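PDB 2NTP: pectinesterase A from Erwinia chrysanthemi, which hydrolyses the methyl esters of pectin to galacturonate units and methanol, the first step in maceration and soft rot of plant tissue. Local coordinates for residues R300-K305 against D316-T321; T182-N187 against G219-N224; K237-G242 against D273-G278; G160-F165 against L334-P339. One frame throughout, in Å; residues are numbered along the deposited sequence.

How the interactions relate
All four contacts belong to one right-handed parallel beta-helix. Interactions 1, 2 and 4 reach the same long parallel sheet, in which strands 162-166, 182-186 and 220-223 are consecutive and 300-304 is outermost. Interactions 2 and 4, with centres about 10 Å apart, share the backbone bonding between 162-166 and 182-186. Interaction 3 lies in a different sheet, nearer the bound hexasaccharide, and touches interaction 1 mainly through L241, packed on E303 and R317. Along the chain 2, 3 and 1 follow in series, all nested within the loop closed by 4. Coil-to-coil bonding in 2 and 3 thus builds the beta-helix that carries the cleft, while the loop of 1 and the C-terminal tail of 4 pack on its long sheet.

Interaction 1: residues R300-K305 against D316-T321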
loop_
_atom_site.group_PDB
_atom_site.type_symbol
_atom_site.label_atom_id
_atom_site.label_comp_id
_atom_site.label_asym_id
_atom_site.label_seq_id
_atom_site.Cartn_x
_atom_site.Cartn_y
_atom_site.Cartn_z
ATOM N N ARG A 300 -8.678 -3.730 16.017
ATOM C CA ARG A 300 -9.570 -2.586 15.793
ATOM C C ARG A 300 -10.131 -2.619 14.373
ATOM O O ARG A 300 -9.778 -1.798 13.520
ATOM C CB ARG A 300 -8.864 -1.262 16.109
ATOM C CG ARG A 300 -8.481 -1.107 17.577
ATOM C CD ARG A 300 -7.706 0.172 17.826
ATOM N NE ARG A 300 -6.311 0.077 17.397
ATOM C CZ ARG A 300 -5.455 1.096 17.396
ATOM N NH1 ARG A 300 -5.849 2.304 17.786
ATOM N NH2 ARG A 300 -4.209 0.915 16.994
ATOM N N PHE A 301 -11.003 -3.598 14.142
ATOM C CA PHE A 301 -11.567 -3.876 12.826
ATOM C C PHE A 301 -13.053 -3.522 12.803
ATOM O O PHE A 301 -13.860 -4.172 13.484
ATOM C CB PHE A 301 -11.410 -5.364 12.495
ATOM C CG PHE A 301 -9.986 -5.818 12.238
ATOM C CD1 PHE A 301 -8.954 -4.914 12.002
ATOM C CD2 PHE A 301 -9.700 -7.184 12.181
ATOM C CE1 PHE A 301 -7.652 -5.364 11.747
ATOM C CE2 PHE A 301 -8.403 -7.643 11.918
ATOM C CZ PHE A 301 -7.379 -6.730 11.702
ATOM N N PHE A 302 -13.416 -2.500 12.026
ATOM C CA PHE A 302 -14.801 -2.010 12.009
ATOM C C PHE A 302 -15.301 -1.635 10.625
ATOM O O PHE A 302 -14.515 -1.314 9.735
ATOM C CB PHE A 302 -14.957 -0.791 12.924
ATOM C CG PHE A 302 -14.558 -1.037 14.350
ATOM C CD1 PHE A 302 -15.439 -1.656 15.236
ATOM C CD2 PHE A 302 -13.308 -0.640 14.812
ATOM C CE1 PHE A 302 -15.069 -1.884 16.564
ATOM C CE2 PHE A 302 -12.929 -0.868 16.136
ATOM C CZ PHE A 302 -13.814 -1.491 17.010
ATOM N N GLU A 303 -16.624 -1.660 10.468
ATOM C CA GLU A 303 -17.288 -1.182 9.265
ATOM C C GLU A 303 -18.396 -0.198 9.618
ATOM O O GLU A 303 -18.924 -0.204 10.733
ATOM C CB GLU A 303 -17.898 -2.341 8.480
ATOM C CG GLU A 303 -16.897 -3.223 7.773
ATOM C CD GLU A 303 -17.548 -4.475 7.238
ATOM O OE1 GLU A 303 -17.586 -5.480 7.972
ATOM O OE2 GLU A 303 -18.045 -4.441 6.094
ATOM N N TYR A 304 -18.749 0.635 8.648
ATOM C CA TYR A 304 -19.887 1.523 8.772
ATOM C C TYR A 304 -20.560 1.622 7.413
ATOM O O TYR A 304 -19.959 2.082 6.449
ATOM C CB TYR A 304 -19.451 2.905 9.265
ATOM C CG TYR A 304 -20.595 3.890 9.409
ATOM C CD1 TYR A 304 -21.490 3.803 10.477
ATOM C CD2 TYR A 304 -20.778 4.912 8.478
ATOM C CE1 TYR A 304 -22.538 4.711 10.612
ATOM C CE2 TYR A 304 -21.821 5.829 8.604
ATOM C CZ TYR A 304 -22.697 5.721 9.672
ATOM O OH TYR A 304 -23.731 6.626 9.794
ATOM N N LYS A 305 -21.799 1.146 7.352
ATOM C CA LYS A 305 -22.637 1.230 6.153
ATOM C C LYS A 305 -21.963 0.696 4.882
ATOM O O LYS A 305 -22.026 1.316 3.817
ATOM C CB LYS A 305 -23.182 2.658 5.974
ATOM C CG LYS A 305 -24.039 3.092 7.157
ATOM C CD LYS A 305 -24.766 4.398 6.914
ATOM C CE LYS A 305 -25.799 4.625 8.011
ATOM N NZ LYS A 305 -26.606 5.864 7.804
ATOM N N ASP A 316 -19.377 -11.199 13.979
ATOM C CA ASP A 316 -17.979 -11.298 13.553
ATOM C C ASP A 316 -17.527 -10.069 12.755
ATOM O O ASP A 316 -16.347 -9.934 12.414
ATOM C CB ASP A 316 -17.767 -12.563 12.713
ATOM C CG ASP A 316 -18.396 -13.798 13.339
ATOM O OD1 ASP A 316 -17.644 -14.668 13.829
ATOM O OD2 ASP A 316 -19.645 -13.899 13.342
ATOM N N ARG A 317 -18.471 -9.182 12.456
ATOM C CA ARG A 317 -18.175 -7.954 11.723
ATOM C C ARG A 317 -18.773 -6.750 12.438
ATOM O O ARG A 317 -19.907 -6.346 12.171
ATOM C CB ARG A 317 -18.647 -8.061 10.269
ATOM C CG ARG A 317 -17.743 -8.959 9.428
ATOM C CD ARG A 317 -18.319 -9.254 8.061
ATOM N NE ARG A 317 -18.182 -8.127 7.138
ATOM C CZ ARG A 317 -18.335 -8.220 5.820
ATOM N NH1 ARG A 317 -18.603 -9.395 5.262
ATOM N NH2 ARG A 317 -18.201 -7.142 5.052
ATOM N N ARG A 318 -17.992 -6.200 13.364
ATOM C CA ARG A 318 -18.448 -5.102 14.210
ATOM C C ARG A 318 -18.744 -3.841 13.414
ATOM O O ARG A 318 -18.048 -3.519 12.444
ATOM C CB ARG A 318 -17.442 -4.807 15.326
ATOM C CG ARG A 318 -17.244 -5.958 16.307
ATOM C CD ARG A 318 -15.817 -6.487 16.266
ATOM N NE ARG A 318 -14.940 -5.682 17.101
ATOM C CZ ARG A 318 -13.610 -5.673 17.052
ATOM N NH1 ARG A 318 -12.944 -6.428 16.183
ATOM N NH2 ARG A 318 -12.943 -4.886 17.881
ATOM N N GLN A 319 -19.784 -3.137 13.846
ATOM C CA GLN A 319 -20.272 -1.957 13.157
ATOM C C GLN A 319 -20.134 -0.727 14.035
ATOM O O GLN A 319 -20.361 -0.786 15.247
ATOM C CB GLN A 319 -21.740 -2.143 12.766
ATOM C CG GLN A 319 -22.028 -3.407 11.955
ATOM C CD GLN A 319 -21.444 -3.364 10.552
ATOM O OE1 GLN A 319 -21.556 -2.357 9.850
ATOM N NE2 GLN A 319 -20.817 -4.462 10.138
ATOM N N LEU A 320 -19.763 0.388 13.417
ATOM C CA LEU A 320 -19.731 1.669 14.112
ATOM C C LEU A 320 -21.135 2.241 14.235
ATOM O O LEU A 320 -21.974 2.046 13.352
ATOM C CB LEU A 320 -18.848 2.673 13.361
ATOM C CG LEU A 320 -17.363 2.381 13.136
ATOM C CD1 LEU A 320 -16.734 3.542 12.382
ATOM C CD2 LEU A 320 -16.626 2.130 14.450
ATOM N N THR A 321 -21.381 2.952 15.333
ATOM C CA THR A 321 -22.578 3.780 15.461
ATOM C C THR A 321 -22.385 5.049 14.622
ATOM O O THR A 321 -21.264 5.352 14.197
ATOM C CB THR A 321 -22.836 4.187 16.929
ATOM O OG1 THR A 321 -21.749 4.994 17.396
ATOM C CG2 THR A 321 -22.977 2.955 17.828
HETATM O O HOH W 1 -16.686 -5.182 10.544
HETATM O O HOH W 2 -20.616 -5.139 6.891
HETATM O O HOH W 3 -22.965 -0.073 9.650
#
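E303 and R317 face each other side-on, carboxylate against guanidinium, their planes only 19° apart. Followed outward from the strand, E303 first sets its CB against the amide of Q319, with OE1 of Q319 at 3.9 Å. An extended chain then carries the carboxylate to R317. There OE1 takes NE of R317 at 2.8 Å on its syn lone pair, and OE2 takes NH2 of R317 at 2.9 Å. Water 1 ties OE1 to the carbonyl of R318, while OE2 has a further partner in S306, so several bonds fix the rotation of this carboxylate. Behind it the backbones form a single bridge: E303 N reaches R318 O at 3.1 Å, and L320 N reaches E303 O at 2.9 Å. On the other side of the strand, CB of F302 meets CD2 of L320 at 3.7 Å, and R318 lays its guanidinium obliquely by the F302 ring, 60° from its plane, with NH2 also bonded to S299 O. The loop 316-321 thus passes strand 300-304, the last of the long sheet, whose other neighbour is 264-268; L241 of strand 239-242 and M272 of strand 271-272 pack around the salt bridge, and T321 leads into helix 322-325.

Interaction 2: residues T182-N187 against G219-N224; sequences TALFNN and GLVITN
L184 and V221 meet across two neighbouring parallel strands, CD1 of L184 lying 3.7 Å from CG1 of V221; F164 and L334 cover L184. The strands run nearly parallel, and four successive pairs are bridged, from A183 with L220 to N186 with T223. Backbone bonds are short here: F185 N to V221 O is 2.8 Å and T223 N to F185 O is 2.7 Å. On the face of A183, F185, L220 and I222 the side chains meet across the two strands through hydrocarbon. F185 sets CD1 3.8 Å from CG1 of I222 and turns its ring edge to the carbonyl of V221, while its ring also stacks on F165 of the neighbouring strand 162-166.

Past F185 the contact becomes polar and opens toward solvent. With CG anti to the backbone N (chi1 -174°), N186 sends ND2 across to the other strand, where it gives one bond to OG1 of T223 and one to OD1 of N224, both 2.8 Å. The first is fairly straight at 166°, the second bent to 131°, and the two asparagine amides stand nearly perpendicular. At the far end water 4 joins OD1 of N187 to O of N224, while ND2 of N187 bonds D167.

Chemically, main-chain bonds and hydrocarbon on both faces of the sheet hold the stacked coils; where the strands end, an asparagine amide replaces that packing with side-chain bonds.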
loop_
_atom_site.group_PDB
_atom_site.type_symbol
_atom_site.label_atom_id
_atom_site.label_comp_id
_atom_site.label_asym_id
_atom_site.label_seq_id
_atom_site.Cartn_x
_atom_site.Cartn_y
_atom_site.Cartn_z
ATOM N N THR A 182 -0.881 6.206 9.505
ATOM C CA THR A 182 -2.240 6.709 9.429
ATOM C C THR A 182 -2.479 6.954 7.945
ATOM O O THR A 182 -1.925 7.887 7.366
ATOM C CB THR A 182 -2.410 8.015 10.231
ATOM O OG1 THR A 182 -2.135 7.765 11.620
ATOM C CG2 THR A 182 -3.825 8.555 10.087
ATOM N N ALA A 183 -3.274 6.086 7.327
ATOM C CA ALA A 183 -3.481 6.145 5.890
ATOM C C ALA A 183 -4.968 6.197 5.592
ATOM O O ALA A 183 -5.719 5.282 5.949
ATOM C CB ALA A 183 -2.830 4.939 5.201
ATOM N N LEU A 184 -5.382 7.289 4.956
ATOM C CA LEU A 184 -6.779 7.525 4.610
ATOM C C LEU A 184 -6.959 7.344 3.109
ATOM O O LEU A 184 -6.182 7.884 2.314
ATOM C CB LEU A 184 -7.200 8.944 5.031
ATOM C CG LEU A 184 -8.615 9.427 4.682
ATOM C CD1 LEU A 184 -9.687 8.599 5.412
ATOM C CD2 LEU A 184 -8.770 10.903 5.017
ATOM N N PHE A 185 -7.987 6.584 2.736
ATOM C CA PHE A 185 -8.269 6.279 1.339
ATOM C C PHE A 185 -9.677 6.758 1.038
ATOM O O PHE A 185 -10.627 6.365 1.725
ATOM C CB PHE A 185 -8.166 4.766 1.083
ATOM C CG PHE A 185 -6.826 4.181 1.442
ATOM C CD1 PHE A 185 -6.529 3.821 2.761
ATOM C CD2 PHE A 185 -5.854 4.001 0.463
ATOM C CE1 PHE A 185 -5.285 3.294 3.089
ATOM C CE2 PHE A 185 -4.610 3.473 0.782
ATOM C CZ PHE A 185 -4.321 3.122 2.095
ATOM N N ASN A 186 -9.814 7.616 0.033
ATOM C CA ASN A 186 -11.134 8.093 -0.370
ATOM C C ASN A 186 -11.384 7.933 -1.861
ATOM O O ASN A 186 -10.548 8.313 -2.686
ATOM C CB ASN A 186 -11.359 9.546 0.049
ATOM C CG ASN A 186 -12.784 10.013 -0.233
ATOM O OD1 ASN A 186 -13.022 10.803 -1.145
ATOM N ND2 ASN A 186 -13.736 9.483 0.517
ATOM N N ASN A 187 -12.544 7.373 -2.198
ATOM C CA ASN A 187 -12.929 7.151 -3.594
ATOM C C ASN A 187 -11.892 6.327 -4.358
ATOM O O ASN A 187 -11.520 6.657 -5.486
ATOM C CB ASN A 187 -13.231 8.483 -4.302
ATOM C CG ASN A 187 -13.920 8.291 -5.637
ATOM O OD1 ASN A 187 -14.774 7.415 -5.789
ATOM N ND2 ASN A 187 -13.552 9.107 -6.614
ATOM N N GLY A 219 -5.389 4.193 12.086
ATOM C CA GLY A 219 -4.549 3.356 11.240
ATOM C C GLY A 219 -5.004 3.490 9.803
ATOM O O GLY A 219 -4.903 4.567 9.211
ATOM N N LEU A 220 -5.534 2.399 9.255
ATOM C CA LEU A 220 -6.007 2.379 7.870
ATOM C C LEU A 220 -7.492 2.692 7.846
ATOM O O LEU A 220 -8.296 1.959 8.432
ATOM C CB LEU A 220 -5.724 1.021 7.221
ATOM C CG LEU A 220 -4.312 0.455 7.441
ATOM C CD1 LEU A 220 -4.200 -0.939 6.855
ATOM C CD2 LEU A 220 -3.239 1.373 6.860
ATOM N N VAL A 221 -7.846 3.788 7.178
ATOM C CA VAL A 221 -9.232 4.252 7.121
ATOM C C VAL A 221 -9.647 4.357 5.659
ATOM O O VAL A 221 -9.059 5.127 4.888
ATOM C CB VAL A 221 -9.422 5.599 7.868
ATOM C CG1 VAL A 221 -10.892 6.037 7.844
ATOM C CG2 VAL A 221 -8.917 5.492 9.320
ATOM N N ILE A 222 -10.643 3.563 5.277
ATOM C CA ILE A 222 -11.081 3.482 3.880
ATOM C C ILE A 222 -12.503 4.034 3.761
ATOM O O ILE A 222 -13.429 3.504 4.379
ATOM C CB ILE A 222 -11.000 2.025 3.336
ATOM C CG1 ILE A 222 -9.548 1.537 3.292
ATOM C CG2 ILE A 222 -11.593 1.927 1.928
ATOM C CD1 ILE A 222 -9.138 0.687 4.480
ATOM N N THR A 223 -12.666 5.097 2.976
ATOM C CA THR A 223 -13.956 5.796 2.882
ATOM C C THR A 223 -14.439 5.932 1.441
ATOM O O THR A 223 -13.642 6.185 0.533
ATOM C CB THR A 223 -13.905 7.221 3.529
ATOM O OG1 THR A 223 -13.010 8.067 2.795
ATOM C CG2 THR A 223 -13.458 7.156 4.980
ATOM N N ASN A 224 -15.748 5.773 1.244
ATOM C CA ASN A 224 -16.386 6.052 -0.047
ATOM C C ASN A 224 -15.680 5.345 -1.200
ATOM O O ASN A 224 -15.483 5.915 -2.276
ATOM C CB ASN A 224 -16.439 7.565 -0.299
ATOM C CG ASN A 224 -16.996 8.343 0.888
ATOM O OD1 ASN A 224 -16.363 9.284 1.385
ATOM N ND2 ASN A 224 -18.176 7.956 1.350
HETATM O O HOH W 4 -17.016 8.134 -4.019
#

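Interaction 3: residues K237-G242 against D273-G278; sequences KSYGLG and DNHIYG
Y277 lays its ring flat on the backbone of Y239 and G240. CA of G240 sits over the ring face, 4.0 Å from the centroid, a CH-pi contact. The chi1 of 61° turns the ring back over the facing strand, and its OH goes to D280. K237 packs CB against CB of Y277 at 3.8 Å, then a bend at chi4 turns NZ to water 5, which is also bonded to O of I276. Y239, the third heavily buried residue, forms an offset edge-to-face pair with H275, the planes 69° apart, and sends its OH to R193 O. Its main chain carries the bridge: Y239 N to H275 O is 2.8 Å, and Y277 N to Y239 O is 3.0 Å. L241 N closes the run on G278 O at 2.7 Å. These are two adjacent coils of the pectinesterase parallel beta-helix, in a sheet beside the substrate cleft, where Y277 touches the substrate-binding Y206 and Y239 lies close to R195.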
loop_
_atom_site.group_PDB
_atom_site.type_symbol
_atom_site.label_atom_id
_atom_site.label_comp_id
_atom_site.label_asym_id
_atom_site.label_seq_id
_atom_site.Cartn_x
_atom_site.Cartn_y
_atom_site.Cartn_z
ATOM N N LYS A 237 -16.151 -15.324 -1.227
ATOM C CA LYS A 237 -15.616 -15.593 0.119
ATOM C C LYS A 237 -14.158 -16.070 0.116
ATOM O O LYS A 237 -13.792 -16.995 0.850
ATOM C CB LYS A 237 -16.531 -16.566 0.877
ATOM C CG LYS A 237 -17.933 -16.019 1.076
ATOM C CD LYS A 237 -18.767 -16.896 1.997
ATOM C CE LYS A 237 -20.194 -16.372 2.097
ATOM N NZ LYS A 237 -20.283 -15.011 2.710
ATOM N N SER A 238 -13.339 -15.419 -0.709
ATOM C CA SER A 238 -11.920 -15.769 -0.873
ATOM C C SER A 238 -10.974 -14.734 -0.264
ATOM O O SER A 238 -9.784 -15.007 -0.097
ATOM C CB SER A 238 -11.577 -15.961 -2.357
ATOM O OG SER A 238 -11.840 -14.781 -3.096
ATOM N N TYR A 239 -11.506 -13.555 0.063
ATOM C CA TYR A 239 -10.696 -12.435 0.564
ATOM C C TYR A 239 -11.130 -11.901 1.924
ATOM O O TYR A 239 -12.317 -11.681 2.169
ATOM C CB TYR A 239 -10.690 -11.289 -0.451
ATOM C CG TYR A 239 -9.544 -11.367 -1.427
ATOM C CD1 TYR A 239 -9.620 -12.178 -2.565
ATOM C CD2 TYR A 239 -8.373 -10.646 -1.206
ATOM C CE1 TYR A 239 -8.562 -12.254 -3.459
ATOM C CE2 TYR A 239 -7.312 -10.719 -2.091
ATOM C CZ TYR A 239 -7.408 -11.526 -3.212
ATOM O OH TYR A 239 -6.349 -11.593 -4.082
ATOM N N GLY A 240 -10.159 -11.692 2.806
ATOM C CA GLY A 240 -10.423 -11.035 4.077
ATOM C C GLY A 240 -10.267 -9.532 3.959
ATOM O O GLY A 240 -9.443 -9.038 3.180
ATOM N N LEU A 241 -11.059 -8.802 4.740
ATOM C CA LEU A 241 -10.934 -7.346 4.818
ATOM C C LEU A 241 -9.634 -6.936 5.496
ATOM O O LEU A 241 -9.067 -5.888 5.187
ATOM C CB LEU A 241 -12.116 -6.741 5.574
ATOM C CG LEU A 241 -13.488 -6.796 4.896
ATOM C CD1 LEU A 241 -14.559 -6.344 5.868
ATOM C CD2 LEU A 241 -13.504 -5.951 3.626
ATOM N N GLY A 242 -9.165 -7.776 6.411
ATOM C CA GLY A 242 -7.949 -7.484 7.151
ATOM C C GLY A 242 -7.581 -8.620 8.080
ATOM O O GLY A 242 -8.432 -9.426 8.455
ATOM N N ASP A 273 -17.811 -6.435 -3.120
ATOM C CA ASP A 273 -18.325 -7.601 -3.834
ATOM C C ASP A 273 -18.225 -8.851 -2.958
ATOM O O ASP A 273 -17.622 -8.822 -1.875
ATOM C CB ASP A 273 -17.603 -7.803 -5.168
ATOM C CG ASP A 273 -18.467 -8.526 -6.203
ATOM O OD1 ASP A 273 -19.582 -9.009 -5.867
ATOM O OD2 ASP A 273 -18.030 -8.610 -7.367
ATOM N N ASN A 274 -18.821 -9.949 -3.422
ATOM C CA ASN A 274 -18.959 -11.137 -2.582
ATOM C C ASN A 274 -17.698 -11.988 -2.429
ATOM O O ASN A 274 -17.750 -13.042 -1.809
ATOM C CB ASN A 274 -20.164 -12.000 -3.019
ATOM C CG ASN A 274 -19.895 -12.811 -4.271
ATOM O OD1 ASN A 274 -18.816 -12.749 -4.857
ATOM N ND2 ASN A 274 -20.890 -13.593 -4.685
ATOM N N HIS A 275 -16.571 -11.528 -2.974
ATOM C CA HIS A 275 -15.287 -12.182 -2.700
ATOM C C HIS A 275 -14.880 -12.000 -1.227
ATOM O O HIS A 275 -14.086 -12.774 -0.688
ATOM C CB HIS A 275 -14.191 -11.708 -3.674
ATOM C CG HIS A 275 -13.853 -10.251 -3.567
ATOM N ND1 HIS A 275 -14.744 -9.245 -3.882
ATOM C CD2 HIS A 275 -12.701 -9.632 -3.212
ATOM C CE1 HIS A 275 -14.161 -8.072 -3.708
ATOM N NE2 HIS A 275 -12.921 -8.280 -3.299
ATOM N N ILE A 276 -15.463 -10.996 -0.579
ATOM C CA ILE A 276 -15.188 -10.689 0.825
ATOM C C ILE A 276 -15.956 -11.627 1.762
ATOM O O ILE A 276 -17.183 -11.764 1.641
ATOM C CB ILE A 276 -15.558 -9.210 1.157
ATOM C CG1 ILE A 276 -14.704 -8.216 0.349
ATOM C CG2 ILE A 276 -15.452 -8.941 2.668
ATOM C CD1 ILE A 276 -13.178 -8.365 0.527
ATOM N N TYR A 277 -15.238 -12.260 2.692
ATOM C CA TYR A 277 -15.868 -13.116 3.711
ATOM C C TYR A 277 -15.940 -12.477 5.101
ATOM O O TYR A 277 -16.713 -12.930 5.957
ATOM C CB TYR A 277 -15.198 -14.500 3.784
ATOM C CG TYR A 277 -13.728 -14.488 4.150
ATOM C CD1 TYR A 277 -13.308 -14.286 5.469
ATOM C CD2 TYR A 277 -12.753 -14.697 3.177
ATOM C CE1 TYR A 277 -11.948 -14.274 5.799
ATOM C CE2 TYR A 277 -11.392 -14.690 3.500
ATOM C CZ TYR A 277 -11.002 -14.479 4.807
ATOM O OH TYR A 277 -9.662 -14.471 5.119
ATOM N N GLY A 278 -15.139 -11.434 5.326
ATOM C CA GLY A 278 -15.034 -10.794 6.640
ATOM C C GLY A 278 -13.588 -10.594 7.047
ATOM O O GLY A 278 -12.726 -10.375 6.196
HETATM O O HOH W 5 -19.775 -12.443 1.723
#

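Interaction 4: residues G160-F165 against L334-P339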
loop_
_atom_site.group_PDB
_atom_site.type_symbol
_atom_site.label_atom_id
_atom_site.label_comp_id
_atom_site.label_asym_id
_atom_site.label_seq_id
_atom_site.Cartn_x
_atom_site.Cartn_y
_atom_site.Cartn_z
ATOM N N GLY A 160 4.855 5.031 9.612
ATOM C CA GLY A 160 5.088 6.374 10.145
ATOM C C GLY A 160 3.871 7.273 10.252
ATOM O O GLY A 160 2.945 6.992 11.009
ATOM N N GLY A 161 3.888 8.368 9.493
ATOM C CA GLY A 161 2.916 9.440 9.659
ATOM C C GLY A 161 1.647 9.286 8.845
ATOM O O GLY A 161 1.124 8.178 8.688
ATOM N N ARG A 162 1.164 10.409 8.319
ATOM C CA ARG A 162 -0.116 10.459 7.619
ATOM C C ARG A 162 0.057 10.429 6.112
ATOM O O ARG A 162 0.906 11.119 5.554
ATOM C CB ARG A 162 -0.903 11.712 8.016
ATOM C CG ARG A 162 -0.933 11.966 9.509
ATOM C CD ARG A 162 -0.020 13.135 9.864
ATOM N NE ARG A 162 -0.819 14.320 10.087
ATOM C CZ ARG A 162 -0.354 15.553 10.269
ATOM N NH1 ARG A 162 0.949 15.829 10.234
ATOM N NH2 ARG A 162 -1.224 16.521 10.476
ATOM N N SER A 163 -0.757 9.610 5.458
ATOM C CA SER A 163 -0.813 9.584 4.004
ATOM C C SER A 163 -2.272 9.637 3.577
ATOM O O SER A 163 -3.153 9.170 4.297
ATOM C CB SER A 163 -0.157 8.319 3.464
ATOM O OG SER A 163 -0.741 7.187 4.073
ATOM N N PHE A 164 -2.516 10.209 2.405
ATOM C CA PHE A 164 -3.877 10.329 1.886
ATOM C C PHE A 164 -3.890 9.883 0.435
ATOM O O PHE A 164 -3.071 10.338 -0.368
ATOM C CB PHE A 164 -4.378 11.774 2.032
ATOM C CG PHE A 164 -5.773 12.005 1.492
ATOM C CD1 PHE A 164 -6.848 11.228 1.916
ATOM C CD2 PHE A 164 -6.008 13.025 0.576
ATOM C CE1 PHE A 164 -8.139 11.449 1.418
ATOM C CE2 PHE A 164 -7.295 13.263 0.076
ATOM C CZ PHE A 164 -8.359 12.472 0.496
ATOM N N PHE A 165 -4.801 8.964 0.126
ATOM C CA PHE A 165 -4.956 8.401 -1.209
ATOM C C PHE A 165 -6.353 8.728 -1.704
ATOM O O PHE A 165 -7.341 8.410 -1.046
ATOM C CB PHE A 165 -4.742 6.887 -1.174
ATOM C CG PHE A 165 -3.362 6.487 -0.733
ATOM C CD1 PHE A 165 -3.034 6.446 0.624
ATOM C CD2 PHE A 165 -2.392 6.152 -1.673
ATOM C CE1 PHE A 165 -1.756 6.087 1.035
ATOM C CE2 PHE A 165 -1.109 5.783 -1.272
ATOM C CZ PHE A 165 -0.790 5.756 0.086
ATOM N N LEU A 334 -6.721 13.182 9.584
ATOM C CA LEU A 334 -5.485 13.843 9.134
ATOM C C LEU A 334 -5.040 15.014 10.016
ATOM O O LEU A 334 -3.949 15.557 9.833
ATOM C CB LEU A 334 -5.599 14.271 7.667
ATOM C CG LEU A 334 -5.837 13.160 6.637
ATOM C CD1 LEU A 334 -5.905 13.766 5.252
ATOM C CD2 LEU A 334 -4.756 12.069 6.690
ATOM N N GLY A 335 -5.891 15.402 10.962
ATOM C CA GLY A 335 -5.565 16.477 11.896
ATOM C C GLY A 335 -5.348 17.812 11.212
ATOM O O GLY A 335 -6.180 18.253 10.408
ATOM N N ASP A 336 -4.219 18.449 11.519
ATOM C CA ASP A 336 -3.933 19.790 11.004
ATOM C C ASP A 336 -3.424 19.824 9.555
ATOM O O ASP A 336 -3.055 20.887 9.045
ATOM C CB ASP A 336 -2.999 20.576 11.952
ATOM C CG ASP A 336 -1.581 19.996 12.044
ATOM O OD1 ASP A 336 -1.230 19.046 11.313
ATOM O OD2 ASP A 336 -0.795 20.518 12.868
ATOM N N TRP A 337 -3.406 18.667 8.897
ATOM C CA TRP A 337 -2.919 18.587 7.527
ATOM C C TRP A 337 -4.058 18.551 6.516
ATOM O O TRP A 337 -4.912 17.662 6.557
ATOM C CB TRP A 337 -1.995 17.372 7.340
ATOM C CG TRP A 337 -1.554 17.160 5.916
ATOM C CD1 TRP A 337 -1.036 18.097 5.064
ATOM C CD2 TRP A 337 -1.580 15.926 5.184
ATOM N NE1 TRP A 337 -0.752 17.526 3.845
ATOM C CE2 TRP A 337 -1.070 16.194 3.894
ATOM C CE3 TRP A 337 -1.984 14.618 5.494
ATOM C CZ2 TRP A 337 -0.955 15.206 2.911
ATOM C CZ3 TRP A 337 -1.869 13.633 4.516
ATOM C CH2 TRP A 337 -1.361 13.933 3.240
ATOM N N THR A 338 -4.053 19.522 5.607
ATOM C CA THR A 338 -4.956 19.521 4.463
ATOM C C THR A 338 -4.144 19.201 3.209
ATOM O O THR A 338 -3.348 20.031 2.755
ATOM C CB THR A 338 -5.671 20.881 4.294
ATOM O OG1 THR A 338 -6.384 21.197 5.496
ATOM C CG2 THR A 338 -6.649 20.834 3.123
ATOM N N PRO A 339 -4.316 17.980 2.663
ATOM C CA PRO A 339 -3.591 17.602 1.452
ATOM C C PRO A 339 -3.903 18.555 0.304
ATOM O O PRO A 339 -5.073 18.779 -0.020
ATOM C CB PRO A 339 -4.120 16.194 1.145
ATOM C CG PRO A 339 -4.605 15.679 2.463
ATOM C CD PRO A 339 -5.171 16.885 3.158
HETATM O O HOH W 6 1.611 18.804 10.743
#
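The guanidinium of R162 has CB of W337 over one face, 3.3 Å from NH2, while its edge carries the polar partners: L334 O, D336 and water 6. The indole of W337 holds CG of P339 above one face, 3.6 Å from the plane and toward the rim, and turns an edge to the backbone N of F164. The F164 ring is approached obliquely by P339, whose CG comes 3.5 Å from CD2 of F164, and by CD1 of L334.

Bends at chi2 and chi3 bring the arginine tip edge-on to the type II' turn that runs from L334 to W337. NH2 of R162 gives a hydrogen bond of 3.0 Å to O of L334 and one of 2.7 Å to OD1 of D336, the latter a salt bridge; NE adds a weak bond to the same L334 carbonyl. That oxygen also accepts from N of W337, the bond that closes the turn. Water 6 links NH1 to OD1 of D336, and NH1 forms a salt bridge with D140, the arginine's second aspartate.

Below the arginine the contact is hydrocarbon: CB of F164 rests 3.9 Å from CH2 of W337. The segment after helix 330-334 is therefore held to the outside of the long sheet by greasy packing near the strand and by an arginine whose bonds fix the orientation of its guanidinium; the carboxylates of D336 and D140 probably offset its charge.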